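Local coordinates for protein type III restriction-modification enzyme EcoP15I Res subunit (Escherichia coli, PDB 4ZCF) that cleaves DNA downstream of one of two inversely oriented 5'-CAGCAG-3' sites, working with the Mod subunit and carrying an ATP-binding helicase-type motor, at residues D214-V219 / E242-Q247; L41-L46 / G106-I111; S83-T88 / L267-A272; K70-A75 / K261-R266; S693-F698 / H764-D769. All coordinates share one frame; numbering follows the deposited sequence.

Contacts 1 to 4 lie on or around the parallel sheet of strands 143-148, 180-186, 109-113, 222-226, 248-253, 79-84 and 263-267. Contacts 3 and 4 share the neighbouring strands 79-84 and 263-267, with centres 18 Å apart; contact 3 lies beside the nucleotide site. Contacts 1 and 2 touch each other, 11 Å between centres, through Q247 with L46 and V219 with N43. Along the chain contact 1 is nested inside the loops closed by contacts 3 and 4, whereas contact 2 crosses both, so segments far apart in the chain meet around one sheet. Contact 5 comes later, in a helical region, its centre 37 Å or more from the centres of the others.

Contact 1: residues D214-V219 / E242-Q247; sequences DALRAV and EKFNAQ
R217, on helix 212-217, passes the turn after helix 236-242 with its CA 4.2 Å from the CA of F244, where a type I turn from E242 to N245 ends in the positive phi of N245. With CG anti to the backbone N (chi1 -180°) and the chain bent at chi3, the R217 side chain runs along the turn, its CG 3.2 Å from F244 O. The guanidinium then meets two acceptors by weak bonds: NE lies 2.8 Å from K243 O and 3.0 Å from N245 OD1, while NH2 also reaches K243 O at 3.0 Å. Its plane stands 42° from the N245 amide. At its other end, NH1 makes a salt bridge of 2.7 Å to D214 OD1, one helical turn back. Deeper in, L216 lies alongside F244, CD1 3.5 Å from ring atom CE1; L216 also packs on F170 of helix 165-172 and F244 on I223 of strand 222-226. An alanine at R217 is likely to leave D214 without its charge partner and K243 O without these donors. The chemistry is thus split: a buried apolar pair inside, and outside it a cation shared between a carboxylate of its own helix and the oxygens of the turn.

Contact 2: residues L41-L46 / G106-I111; sequences LANPEL and GINKFI
The flat amide of N43 is gripped at both ends by residues 107-109. Its OD1 takes two backbone N-H groups, N108 N at 3.1 Å, tilted 31° from the carbonyl plane, and, by a weak bond, K109 N at 3.0 Å. ND2 gives a 3.0 Å bond to K109 O, on a lone pair of that carbonyl, and a second bond to K220 O. I107 CG2 comes to 3.4 Å from ND2, the two side chains crossing at about a right angle. At the P44 ring, CG and CD form the rim that meets G106 O, and CD also lies 4.1 Å from I107 CD1, a methyl that L46 CB touches as well. Residues 106-111 end the beta-alpha-beta crossover in which helix 90-105 links strands 79-84 and 109-113 of the parallel helicase sheet; G106, with positive phi, is the first residue beyond that helix. K109 has CG beside the backbone N (chi1 -79°) and is extended from there on, which carries NZ to L41 O, 2.7 Å away, where it sits in the carbonyl plane on a lone pair. F170 O and A173 O also accept from this ammonium.

Contact 3: residues S83-T88 / L267-A272; sequences SMETGT and LTAVDA
L267, E85 and T88 carry this contact. L267 ends edge strand 263-267 and pairs in parallel with M84: its N gives a nearly straight bond of 2.8 Å (172°) to S83 O, and its O receives a weak one from E85 N at 3.1 Å. The leucine side chain swings away from its own N (chi1 176°) and meets T88 tip to tip, CD2 being 3.7 Å from T88 CB. T88 CG2 goes on to A272 CB, 3.9 Å away, while OG1 donates to E85 O at 2.6 Å and ties the type II turn from E85 to T88. E85 bends at chi2 and lays CG 3.5 Å from A269 CB. Its carboxylate folds back on its own segment, OE2 accepting from T86 N at 3.1 Å. T268 and D271 form a capping box at the start of helix 269-274; the bond from T268 N to D271 OD2 is its surer half. The turn leads into G89, K90 and T91 of the AMP pocket, consistent with the P-loop of helicase motif I. Around it, L529 of helix 528-532 touches both E85 and A269, M84 packs on helix 90-105, and strand 248-253 flanks strand 79-84 on the side away from L267.

Contact 4: residues K70-A75 / K261-R266; sequences KDNHNA and KNLVYR
At the start of edge strand 263-267 of the parallel helicase sheet, N262 and L263 bind the loop 72-74, which runs between helix 50-64 and strand 79-84. The N262 amide does what a strand backbone would, meeting both the N-H and the C=O of N74: OD1 accepts from N74 N at 2.8 Å, and ND2 donates to N74 O at 2.9 Å. Its CG lies beside the backbone N (chi1 -72°), which turns the amide onto the loop. ND2 also donates to I79 O, and the N262 backbone pairs with D81, both of strand 79-84. A leucine in its place would probably leave both N74 N and N74 O without these mates and let the loop shift. L263 N gives a 2.8 Å bond to N72 O, which N262 CA also approaches at 3.4 Å in a CH...O contact. The two amide bonds differ: N74 O lies almost in the plane of the N262 amide, whereas N74 N comes from above the carbonyl plane of OD1, 43° out of it.

Contact 5: residues S693-F698 / H764-D769; sequences SIFKSF and HKVFCD
K696 NZ meets D769 OD2 at 3.1 Å, a salt bridge whose hydrogen bond is weak, at the outer margin of two crossing helices. The lysine leaves its helix with CG pointing away from the backbone N (chi1 -179°), then bends at chi2 and chi3 and crosses the aspartate side chain at about a right angle. Beneath it, K696 CB touches V766 CG1 at 3.9 Å. The segments of helices 688-701 and 760-769 run 9.8 Å apart at closest approach with a crossing angle of -46°, part of a helical region remote from the bound DNA and from the AMP site. Inside, the other valine methyl, CG2, lies in the plane of the F695 ring at its edge, 3.5 Å from CD2. CE2 of the same ring reaches F767 CE1 at 4.3 Å. F792 of helix 782-798 meets the F695 ring edge-to-face, and F767 packs against Y745, F748, L749 and L752 of helix 745-756. Farther round helix 760-769, the H764 ring meets F532 of a neighbouring subunit edge-to-face.

Contact 1: residues D214-V219 / E242-Q247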
# COMPACT_ATOMS: atom_id res chain seq x y z
N ASP C 214 5.24 6.30 -22.79
CA ASP C 214 6.51 5.79 -23.37
C ASP C 214 6.84 4.39 -22.82
O ASP C 214 7.39 3.56 -23.54
CB ASP C 214 7.68 6.74 -23.05
CG ASP C 214 7.60 8.12 -23.69
OD1 ASP C 214 6.95 8.25 -24.74
OD2 ASP C 214 8.23 9.05 -23.15
N ALA C 215 6.48 4.14 -21.54
CA ALA C 215 6.69 2.85 -20.91
C ALA C 215 5.75 1.80 -21.52
O ALA C 215 6.20 0.68 -21.77
CB ALA C 215 6.47 2.96 -19.42
N LEU C 216 4.46 2.17 -21.79
CA LEU C 216 3.47 1.27 -22.38
C LEU C 216 3.73 1.02 -23.86
O LEU C 216 3.57 -0.12 -24.32
CB LEU C 216 2.04 1.76 -22.16
CG LEU C 216 1.52 1.75 -20.71
CD1 LEU C 216 0.49 2.80 -20.50
CD2 LEU C 216 0.96 0.42 -20.33
N ARG C 217 4.18 2.06 -24.59
CA ARG C 217 4.54 1.93 -26.00
C ARG C 217 5.67 0.89 -26.18
O ARG C 217 5.55 0.02 -27.04
CB ARG C 217 4.92 3.30 -26.58
CG ARG C 217 5.30 3.23 -28.06
CD ARG C 217 6.04 4.45 -28.55
NE ARG C 217 5.25 5.67 -28.43
CZ ARG C 217 5.57 6.71 -27.66
NH1 ARG C 217 6.69 6.68 -26.94
NH2 ARG C 217 4.80 7.78 -27.63
N ALA C 218 6.72 0.95 -25.32
CA ALA C 218 7.90 0.06 -25.31
C ALA C 218 7.60 -1.42 -25.02
O ALA C 218 8.42 -2.29 -25.35
CB ALA C 218 8.92 0.58 -24.33
N VAL C 219 6.44 -1.69 -24.38
CA VAL C 219 5.98 -3.04 -24.04
C VAL C 219 5.49 -3.78 -25.34
O VAL C 219 5.38 -5.01 -25.34
CB VAL C 219 4.92 -2.93 -22.91
CG1 VAL C 219 3.75 -3.89 -23.07
CG2 VAL C 219 5.57 -3.08 -21.54
N GLU C 242 -3.41 6.09 -30.08
CA GLU C 242 -2.40 6.08 -31.17
C GLU C 242 -0.96 6.26 -30.64
O GLU C 242 -0.04 5.69 -31.21
CB GLU C 242 -2.70 7.14 -32.25
CG GLU C 242 -3.80 6.75 -33.23
CD GLU C 242 -4.32 7.82 -34.18
OE1 GLU C 242 -3.67 8.88 -34.32
OE2 GLU C 242 -5.37 7.57 -34.81
N LYS C 243 -0.78 7.01 -29.53
CA LYS C 243 0.51 7.27 -28.90
C LYS C 243 1.23 5.99 -28.43
O LYS C 243 2.45 6.04 -28.22
CB LYS C 243 0.34 8.21 -27.70
CG LYS C 243 0.21 9.69 -28.01
CD LYS C 243 -0.13 10.45 -26.73
CE LYS C 243 -0.23 11.94 -26.94
NZ LYS C 243 -1.03 12.59 -25.87
N PHE C 244 0.49 4.88 -28.21
CA PHE C 244 1.08 3.61 -27.75
C PHE C 244 1.81 2.82 -28.84
O PHE C 244 2.45 1.82 -28.51
CB PHE C 244 0.02 2.70 -27.11
CG PHE C 244 -0.61 3.22 -25.84
CD1 PHE C 244 0.17 3.67 -24.79
CD2 PHE C 244 -1.99 3.21 -25.68
CE1 PHE C 244 -0.41 4.16 -23.63
CE2 PHE C 244 -2.58 3.68 -24.51
CZ PHE C 244 -1.78 4.16 -23.49
N ASN C 245 1.66 3.22 -30.12
CA ASN C 245 2.22 2.54 -31.29
C ASN C 245 2.07 1.02 -31.13
O ASN C 245 3.06 0.26 -31.08
CB ASN C 245 3.65 3.03 -31.62
CG ASN C 245 3.71 4.50 -32.02
OD1 ASN C 245 4.23 5.35 -31.28
ND2 ASN C 245 3.14 4.85 -33.17
N ALA C 246 0.79 0.62 -30.93
CA ALA C 246 0.35 -0.75 -30.70
C ALA C 246 0.62 -1.65 -31.91
O ALA C 246 0.57 -1.18 -33.06
CB ALA C 246 -1.13 -0.75 -30.36
N GLN C 247 0.92 -2.94 -31.66
CA GLN C 247 1.20 -3.90 -32.73
C GLN C 247 -0.01 -4.05 -33.63
O GLN C 247 0.14 -3.95 -34.85
CB GLN C 247 1.68 -5.25 -32.19
CG GLN C 247 3.15 -5.29 -31.81
CD GLN C 247 3.55 -6.62 -31.22
OE1 GLN C 247 3.73 -7.61 -31.93
NE2 GLN C 247 3.70 -6.68 -29.92

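Contact 2: residues L41-L46 / G106-I111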
# COMPACT_ATOMS: atom_id res chain seq x y z
N LEU C 41 10.35 -8.20 -20.27
CA LEU C 41 9.26 -7.25 -19.98
C LEU C 41 8.40 -6.91 -21.20
O LEU C 41 7.22 -6.59 -21.05
CB LEU C 41 9.82 -5.94 -19.36
CG LEU C 41 10.90 -6.03 -18.26
CD1 LEU C 41 11.99 -5.08 -18.53
CD2 LEU C 41 10.34 -5.71 -16.95
N ALA C 42 9.00 -6.90 -22.40
CA ALA C 42 8.24 -6.53 -23.61
C ALA C 42 7.70 -7.73 -24.36
O ALA C 42 8.15 -8.86 -24.16
CB ALA C 42 9.08 -5.64 -24.53
N ASN C 43 6.72 -7.49 -25.23
CA ASN C 43 6.09 -8.50 -26.07
C ASN C 43 6.98 -8.84 -27.26
O ASN C 43 7.65 -7.94 -27.78
CB ASN C 43 4.80 -7.95 -26.66
CG ASN C 43 3.51 -8.32 -26.00
OD1 ASN C 43 3.41 -9.16 -25.09
ND2 ASN C 43 2.47 -7.70 -26.50
N PRO C 44 6.87 -10.07 -27.83
CA PRO C 44 7.57 -10.35 -29.10
C PRO C 44 6.92 -9.53 -30.22
O PRO C 44 5.71 -9.28 -30.18
CB PRO C 44 7.31 -11.85 -29.32
CG PRO C 44 6.80 -12.38 -28.01
CD PRO C 44 6.07 -11.24 -27.40
N GLU C 45 7.72 -9.08 -31.20
CA GLU C 45 7.17 -8.33 -32.33
C GLU C 45 6.60 -9.34 -33.33
O GLU C 45 7.35 -10.12 -33.90
CB GLU C 45 8.26 -7.47 -32.97
N LEU C 46 5.26 -9.37 -33.47
CA LEU C 46 4.57 -10.28 -34.40
C LEU C 46 4.50 -9.65 -35.79
O LEU C 46 3.58 -8.86 -36.09
CB LEU C 46 3.18 -10.68 -33.86
CG LEU C 46 2.50 -11.86 -34.56
CD1 LEU C 46 3.29 -13.16 -34.35
CD2 LEU C 46 1.07 -12.02 -34.09
N GLY C 106 2.86 -16.35 -28.11
CA GLY C 106 3.50 -15.93 -26.87
C GLY C 106 3.39 -14.45 -26.59
O GLY C 106 4.30 -13.85 -26.00
N ILE C 107 2.28 -13.83 -27.01
CA ILE C 107 1.97 -12.44 -26.71
C ILE C 107 1.42 -12.54 -25.26
O ILE C 107 0.51 -13.33 -25.00
CB ILE C 107 0.95 -11.82 -27.72
CG1 ILE C 107 1.38 -12.00 -29.21
CG2 ILE C 107 0.62 -10.35 -27.39
CD1 ILE C 107 2.62 -11.17 -29.70
N ASN C 108 2.07 -11.84 -24.31
CA ASN C 108 1.67 -11.95 -22.90
C ASN C 108 1.25 -10.63 -22.23
O ASN C 108 0.96 -10.62 -21.03
CB ASN C 108 2.77 -12.68 -22.10
CG ASN C 108 4.06 -11.91 -21.95
OD1 ASN C 108 4.65 -11.43 -22.92
ND2 ASN C 108 4.54 -11.82 -20.71
N LYS C 109 1.24 -9.53 -23.00
CA LYS C 109 0.88 -8.21 -22.51
C LYS C 109 -0.12 -7.52 -23.43
O LYS C 109 0.14 -7.32 -24.62
CB LYS C 109 2.14 -7.36 -22.23
CG LYS C 109 2.77 -7.75 -20.89
CD LYS C 109 3.86 -6.83 -20.44
CE LYS C 109 4.59 -7.50 -19.30
NZ LYS C 109 5.71 -6.64 -18.80
N PHE C 110 -1.32 -7.25 -22.88
CA PHE C 110 -2.46 -6.68 -23.60
C PHE C 110 -3.08 -5.52 -22.82
O PHE C 110 -3.16 -5.58 -21.59
CB PHE C 110 -3.54 -7.77 -23.82
CG PHE C 110 -3.08 -9.08 -24.43
CD1 PHE C 110 -2.54 -10.08 -23.63
CD2 PHE C 110 -3.24 -9.33 -25.78
CE1 PHE C 110 -2.08 -11.29 -24.20
CE2 PHE C 110 -2.81 -10.54 -26.35
CZ PHE C 110 -2.24 -11.51 -25.55
N ILE C 111 -3.55 -4.50 -23.54
CA ILE C 111 -4.25 -3.36 -22.96
C ILE C 111 -5.74 -3.46 -23.38
O ILE C 111 -6.02 -3.49 -24.59
CB ILE C 111 -3.61 -1.96 -23.27
CG1 ILE C 111 -2.09 -1.95 -22.94
CG2 ILE C 111 -4.34 -0.85 -22.50
CD1 ILE C 111 -1.26 -0.64 -23.34

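Contact 3: residues S83-T88 / L267-A272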
# COMPACT_ATOMS: atom_id res chain seq x y z
N SER C 83 -17.70 -7.59 -35.07
CA SER C 83 -19.03 -7.06 -34.82
C SER C 83 -19.93 -8.14 -34.24
O SER C 83 -20.20 -9.16 -34.86
CB SER C 83 -19.63 -6.42 -36.07
OG SER C 83 -20.88 -5.85 -35.76
N MET C 84 -20.34 -7.93 -32.98
CA MET C 84 -21.20 -8.84 -32.23
C MET C 84 -22.25 -8.04 -31.54
O MET C 84 -21.93 -7.04 -30.90
CB MET C 84 -20.39 -9.62 -31.18
CG MET C 84 -19.22 -10.35 -31.75
SD MET C 84 -19.02 -11.91 -30.93
CE MET C 84 -17.48 -12.28 -31.43
N GLU C 85 -23.51 -8.46 -31.66
CA GLU C 85 -24.61 -7.75 -31.00
C GLU C 85 -24.61 -7.94 -29.46
O GLU C 85 -23.95 -8.84 -28.93
CB GLU C 85 -25.97 -8.11 -31.63
CG GLU C 85 -27.02 -7.01 -31.56
CD GLU C 85 -26.58 -5.56 -31.67
OE1 GLU C 85 -26.37 -5.07 -32.80
OE2 GLU C 85 -26.50 -4.89 -30.61
N THR C 86 -25.33 -7.04 -28.76
CA THR C 86 -25.49 -7.06 -27.31
C THR C 86 -26.13 -8.38 -26.87
O THR C 86 -27.11 -8.83 -27.48
CB THR C 86 -26.24 -5.80 -26.82
OG1 THR C 86 -25.65 -4.65 -27.44
CG2 THR C 86 -26.20 -5.64 -25.30
N GLY C 87 -25.54 -8.99 -25.84
CA GLY C 87 -25.97 -10.25 -25.24
C GLY C 87 -25.49 -11.49 -25.96
O GLY C 87 -26.07 -12.56 -25.76
N THR C 88 -24.42 -11.37 -26.80
CA THR C 88 -23.84 -12.49 -27.57
C THR C 88 -22.47 -12.96 -27.05
O THR C 88 -21.86 -13.85 -27.66
CB THR C 88 -23.87 -12.23 -29.09
OG1 THR C 88 -22.96 -11.18 -29.43
CG2 THR C 88 -25.27 -11.96 -29.63
N LEU C 267 -21.74 -10.77 -36.49
CA LEU C 267 -22.88 -11.44 -35.89
C LEU C 267 -23.79 -10.29 -35.52
O LEU C 267 -23.53 -9.59 -34.54
CB LEU C 267 -22.47 -12.22 -34.63
CG LEU C 267 -23.60 -12.89 -33.83
CD1 LEU C 267 -24.20 -14.08 -34.59
CD2 LEU C 267 -23.10 -13.32 -32.50
N THR C 268 -24.84 -10.13 -36.31
CA THR C 268 -25.82 -9.07 -36.20
C THR C 268 -26.93 -9.32 -35.23
O THR C 268 -27.07 -10.39 -34.72
CB THR C 268 -26.52 -8.89 -37.53
OG1 THR C 268 -27.08 -10.13 -37.91
CG2 THR C 268 -25.53 -8.44 -38.55
N ALA C 269 -27.72 -8.29 -35.01
CA ALA C 269 -28.94 -8.36 -34.23
C ALA C 269 -30.03 -9.27 -34.75
O ALA C 269 -30.71 -9.89 -33.97
CB ALA C 269 -29.51 -6.99 -34.02
N VAL C 270 -30.24 -9.32 -36.06
CA VAL C 270 -31.12 -10.34 -36.60
C VAL C 270 -30.62 -11.77 -36.41
O VAL C 270 -31.37 -12.61 -35.99
CB VAL C 270 -31.56 -10.05 -38.06
CG1 VAL C 270 -31.55 -8.58 -38.33
CG2 VAL C 270 -30.72 -10.79 -39.09
N ASP C 271 -29.36 -12.03 -36.65
CA ASP C 271 -28.84 -13.38 -36.36
C ASP C 271 -29.06 -13.79 -34.89
O ASP C 271 -29.46 -14.92 -34.63
CB ASP C 271 -27.34 -13.47 -36.71
CG ASP C 271 -26.95 -12.98 -38.09
OD1 ASP C 271 -27.71 -13.24 -39.06
OD2 ASP C 271 -25.86 -12.38 -38.22
N ALA C 272 -28.81 -12.86 -33.93
CA ALA C 272 -28.96 -13.06 -32.48
C ALA C 272 -30.39 -13.49 -32.12
O ALA C 272 -30.57 -14.57 -31.56
CB ALA C 272 -28.56 -11.81 -31.71

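Contact 4: residues K70-A75 / K261-R266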
# COMPACT_ATOMS: atom_id res chain seq x y z
N LYS C 70 -14.25 -2.15 -50.50
CA LYS C 70 -13.24 -1.16 -50.09
C LYS C 70 -13.44 -0.66 -48.66
O LYS C 70 -12.47 -0.30 -47.98
CB LYS C 70 -13.24 0.01 -51.06
N ASP C 71 -14.71 -0.62 -48.21
CA ASP C 71 -15.14 -0.16 -46.89
C ASP C 71 -14.96 -1.20 -45.77
O ASP C 71 -15.05 -0.84 -44.59
CB ASP C 71 -16.62 0.28 -46.96
CG ASP C 71 -16.91 1.44 -47.89
OD1 ASP C 71 -15.94 2.05 -48.41
OD2 ASP C 71 -18.10 1.76 -48.09
N ASN C 72 -14.71 -2.49 -46.14
CA ASN C 72 -14.56 -3.61 -45.22
C ASN C 72 -13.11 -4.09 -45.02
O ASN C 72 -12.85 -4.87 -44.10
CB ASN C 72 -15.46 -4.79 -45.64
CG ASN C 72 -16.95 -4.58 -45.46
OD1 ASN C 72 -17.44 -3.54 -44.99
ND2 ASN C 72 -17.72 -5.58 -45.84
N HIS C 73 -12.16 -3.64 -45.87
CA HIS C 73 -10.76 -4.05 -45.77
C HIS C 73 -9.77 -2.91 -46.01
O HIS C 73 -10.13 -1.93 -46.66
CB HIS C 73 -10.47 -5.28 -46.66
CG HIS C 73 -10.06 -4.96 -48.07
ND1 HIS C 73 -10.95 -4.39 -48.97
CD2 HIS C 73 -8.88 -5.18 -48.70
CE1 HIS C 73 -10.28 -4.27 -50.11
NE2 HIS C 73 -9.03 -4.73 -49.99
N ASN C 74 -8.54 -3.05 -45.47
CA ASN C 74 -7.43 -2.09 -45.57
C ASN C 74 -6.12 -2.73 -45.07
O ASN C 74 -5.93 -2.89 -43.86
CB ASN C 74 -7.75 -0.80 -44.78
CG ASN C 74 -6.78 0.34 -44.94
OD1 ASN C 74 -5.62 0.17 -45.33
ND2 ASN C 74 -7.22 1.54 -44.58
N ALA C 75 -5.20 -3.06 -46.00
CA ALA C 75 -3.89 -3.67 -45.71
C ALA C 75 -2.87 -2.66 -45.12
O ALA C 75 -1.81 -3.08 -44.65
CB ALA C 75 -3.31 -4.32 -46.96
N LYS C 261 -12.39 -0.97 -40.61
CA LYS C 261 -10.99 -0.91 -41.02
C LYS C 261 -10.68 -2.24 -41.69
O LYS C 261 -10.39 -2.27 -42.89
CB LYS C 261 -10.05 -0.55 -39.86
CG LYS C 261 -10.24 0.88 -39.35
CD LYS C 261 -9.37 1.89 -40.10
CE LYS C 261 -10.00 3.26 -40.18
NZ LYS C 261 -8.99 4.31 -40.48
N ASN C 262 -10.85 -3.36 -40.97
CA ASN C 262 -10.68 -4.71 -41.48
C ASN C 262 -11.74 -5.60 -40.84
O ASN C 262 -11.50 -6.19 -39.79
CB ASN C 262 -9.25 -5.23 -41.23
CG ASN C 262 -8.20 -4.58 -42.10
OD1 ASN C 262 -8.16 -4.78 -43.32
ND2 ASN C 262 -7.32 -3.79 -41.52
N LEU C 263 -12.96 -5.63 -41.43
CA LEU C 263 -14.05 -6.43 -40.88
C LEU C 263 -13.78 -7.90 -41.09
O LEU C 263 -13.70 -8.38 -42.23
CB LEU C 263 -15.44 -5.99 -41.38
CG LEU C 263 -16.62 -6.79 -40.82
CD1 LEU C 263 -16.74 -6.66 -39.31
CD2 LEU C 263 -17.92 -6.37 -41.49
N VAL C 264 -13.61 -8.60 -39.97
CA VAL C 264 -13.23 -10.00 -39.92
C VAL C 264 -14.38 -10.93 -39.49
O VAL C 264 -14.44 -12.08 -39.94
CB VAL C 264 -11.93 -10.08 -39.07
CG1 VAL C 264 -12.10 -10.81 -37.74
CG2 VAL C 264 -10.78 -10.63 -39.88
N TYR C 265 -15.32 -10.41 -38.69
CA TYR C 265 -16.45 -11.18 -38.20
C TYR C 265 -17.67 -10.28 -37.96
O TYR C 265 -17.52 -9.18 -37.45
CB TYR C 265 -16.05 -11.97 -36.92
CG TYR C 265 -17.15 -12.83 -36.34
CD1 TYR C 265 -17.52 -14.02 -36.94
CD2 TYR C 265 -17.83 -12.44 -35.19
CE1 TYR C 265 -18.58 -14.78 -36.45
CE2 TYR C 265 -18.88 -13.20 -34.67
CZ TYR C 265 -19.24 -14.38 -35.30
OH TYR C 265 -20.26 -15.14 -34.79
N ARG C 266 -18.87 -10.74 -38.34
CA ARG C 266 -20.14 -10.03 -38.16
C ARG C 266 -21.31 -10.95 -37.74
O ARG C 266 -21.79 -11.78 -38.52
CB ARG C 266 -20.49 -9.19 -39.39
CG ARG C 266 -21.64 -8.21 -39.17
CD ARG C 266 -21.38 -6.88 -39.84
NE ARG C 266 -21.35 -6.98 -41.30
CZ ARG C 266 -22.38 -6.69 -42.09
NH1 ARG C 266 -23.53 -6.28 -41.57
NH2 ARG C 266 -22.26 -6.81 -43.41

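Contact 5: residues S693-F698 / H764-D769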
# COMPACT_ATOMS: atom_id res chain seq x y z
N SER C 693 -2.34 -49.52 -32.13
CA SER C 693 -2.33 -49.93 -33.53
C SER C 693 -3.43 -49.28 -34.37
O SER C 693 -3.22 -49.06 -35.56
CB SER C 693 -2.37 -51.45 -33.64
OG SER C 693 -3.59 -51.99 -33.15
N ILE C 694 -4.59 -48.96 -33.76
CA ILE C 694 -5.72 -48.31 -34.43
C ILE C 694 -5.38 -46.83 -34.73
O ILE C 694 -5.63 -46.36 -35.85
CB ILE C 694 -7.04 -48.51 -33.64
CG1 ILE C 694 -7.37 -50.02 -33.52
CG2 ILE C 694 -8.21 -47.72 -34.26
CD1 ILE C 694 -8.20 -50.43 -32.29
N PHE C 695 -4.77 -46.13 -33.75
CA PHE C 695 -4.35 -44.73 -33.92
C PHE C 695 -3.12 -44.61 -34.87
O PHE C 695 -2.96 -43.59 -35.55
CB PHE C 695 -4.11 -44.04 -32.55
CG PHE C 695 -3.69 -42.59 -32.66
CD1 PHE C 695 -4.61 -41.61 -33.02
CD2 PHE C 695 -2.37 -42.21 -32.46
CE1 PHE C 695 -4.21 -40.28 -33.19
CE2 PHE C 695 -1.97 -40.88 -32.63
CZ PHE C 695 -2.89 -39.93 -32.99
N LYS C 696 -2.27 -45.67 -34.93
CA LYS C 696 -1.09 -45.76 -35.80
C LYS C 696 -1.52 -45.85 -37.28
O LYS C 696 -0.94 -45.16 -38.12
CB LYS C 696 -0.21 -46.96 -35.40
CG LYS C 696 1.07 -47.15 -36.23
CD LYS C 696 2.31 -47.47 -35.39
CE LYS C 696 2.42 -48.92 -34.97
NZ LYS C 696 3.61 -49.14 -34.11
N SER C 697 -2.53 -46.70 -37.58
CA SER C 697 -3.09 -46.90 -38.92
C SER C 697 -3.61 -45.59 -39.49
O SER C 697 -3.24 -45.24 -40.62
CB SER C 697 -4.20 -47.96 -38.88
OG SER C 697 -3.68 -49.21 -38.48
N PHE C 698 -4.42 -44.84 -38.70
CA PHE C 698 -4.97 -43.53 -39.05
C PHE C 698 -3.82 -42.53 -39.30
O PHE C 698 -3.89 -41.72 -40.24
CB PHE C 698 -5.92 -43.02 -37.95
CG PHE C 698 -5.89 -41.52 -37.74
CD1 PHE C 698 -6.57 -40.66 -38.61
CD2 PHE C 698 -5.13 -40.96 -36.71
CE1 PHE C 698 -6.47 -39.28 -38.46
CE2 PHE C 698 -5.06 -39.57 -36.55
CZ PHE C 698 -5.74 -38.74 -37.42
N HIS C 764 2.86 -40.79 -27.74
CA HIS C 764 4.31 -40.70 -27.80
C HIS C 764 4.92 -41.97 -28.44
O HIS C 764 5.87 -41.87 -29.20
CB HIS C 764 4.85 -40.47 -26.38
CG HIS C 764 6.33 -40.54 -26.27
ND1 HIS C 764 7.15 -39.57 -26.83
CD2 HIS C 764 7.10 -41.46 -25.65
CE1 HIS C 764 8.39 -39.93 -26.55
NE2 HIS C 764 8.41 -41.06 -25.83
N LYS C 765 4.35 -43.15 -28.13
CA LYS C 765 4.81 -44.45 -28.65
C LYS C 765 4.65 -44.54 -30.17
O LYS C 765 5.60 -44.94 -30.84
CB LYS C 765 4.09 -45.62 -27.95
CG LYS C 765 4.80 -46.10 -26.68
CD LYS C 765 3.92 -47.05 -25.87
CE LYS C 765 4.25 -47.06 -24.40
NZ LYS C 765 5.57 -47.68 -24.11
N VAL C 766 3.47 -44.15 -30.70
CA VAL C 766 3.20 -44.15 -32.14
C VAL C 766 4.11 -43.15 -32.86
O VAL C 766 4.79 -43.55 -33.80
CB VAL C 766 1.70 -44.01 -32.52
CG1 VAL C 766 0.91 -45.24 -32.10
CG2 VAL C 766 1.08 -42.75 -31.95
N PHE C 767 4.19 -41.90 -32.36
CA PHE C 767 5.06 -40.85 -32.92
C PHE C 767 6.54 -41.27 -32.94
O PHE C 767 7.29 -40.82 -33.81
CB PHE C 767 4.87 -39.50 -32.19
CG PHE C 767 3.51 -38.83 -32.31
CD1 PHE C 767 2.69 -39.06 -33.41
CD2 PHE C 767 3.07 -37.93 -31.34
CE1 PHE C 767 1.44 -38.44 -33.52
CE2 PHE C 767 1.83 -37.31 -31.45
CZ PHE C 767 1.02 -37.56 -32.54
N CYS C 768 6.96 -42.16 -32.03
CA CYS C 768 8.31 -42.69 -31.97
C CYS C 768 8.54 -43.66 -33.11
O CYS C 768 9.59 -43.60 -33.76
CB CYS C 768 8.59 -43.34 -30.61
SG CYS C 768 9.14 -42.19 -29.33
N ASP C 769 7.55 -44.56 -33.36
CA ASP C 769 7.55 -45.56 -34.43
C ASP C 769 7.45 -44.87 -35.82
O ASP C 769 8.35 -45.03 -36.66
CB ASP C 769 6.38 -46.55 -34.23
CG ASP C 769 6.51 -47.45 -33.02
OD1 ASP C 769 7.60 -48.05 -32.84
OD2 ASP C 769 5.51 -47.60 -32.28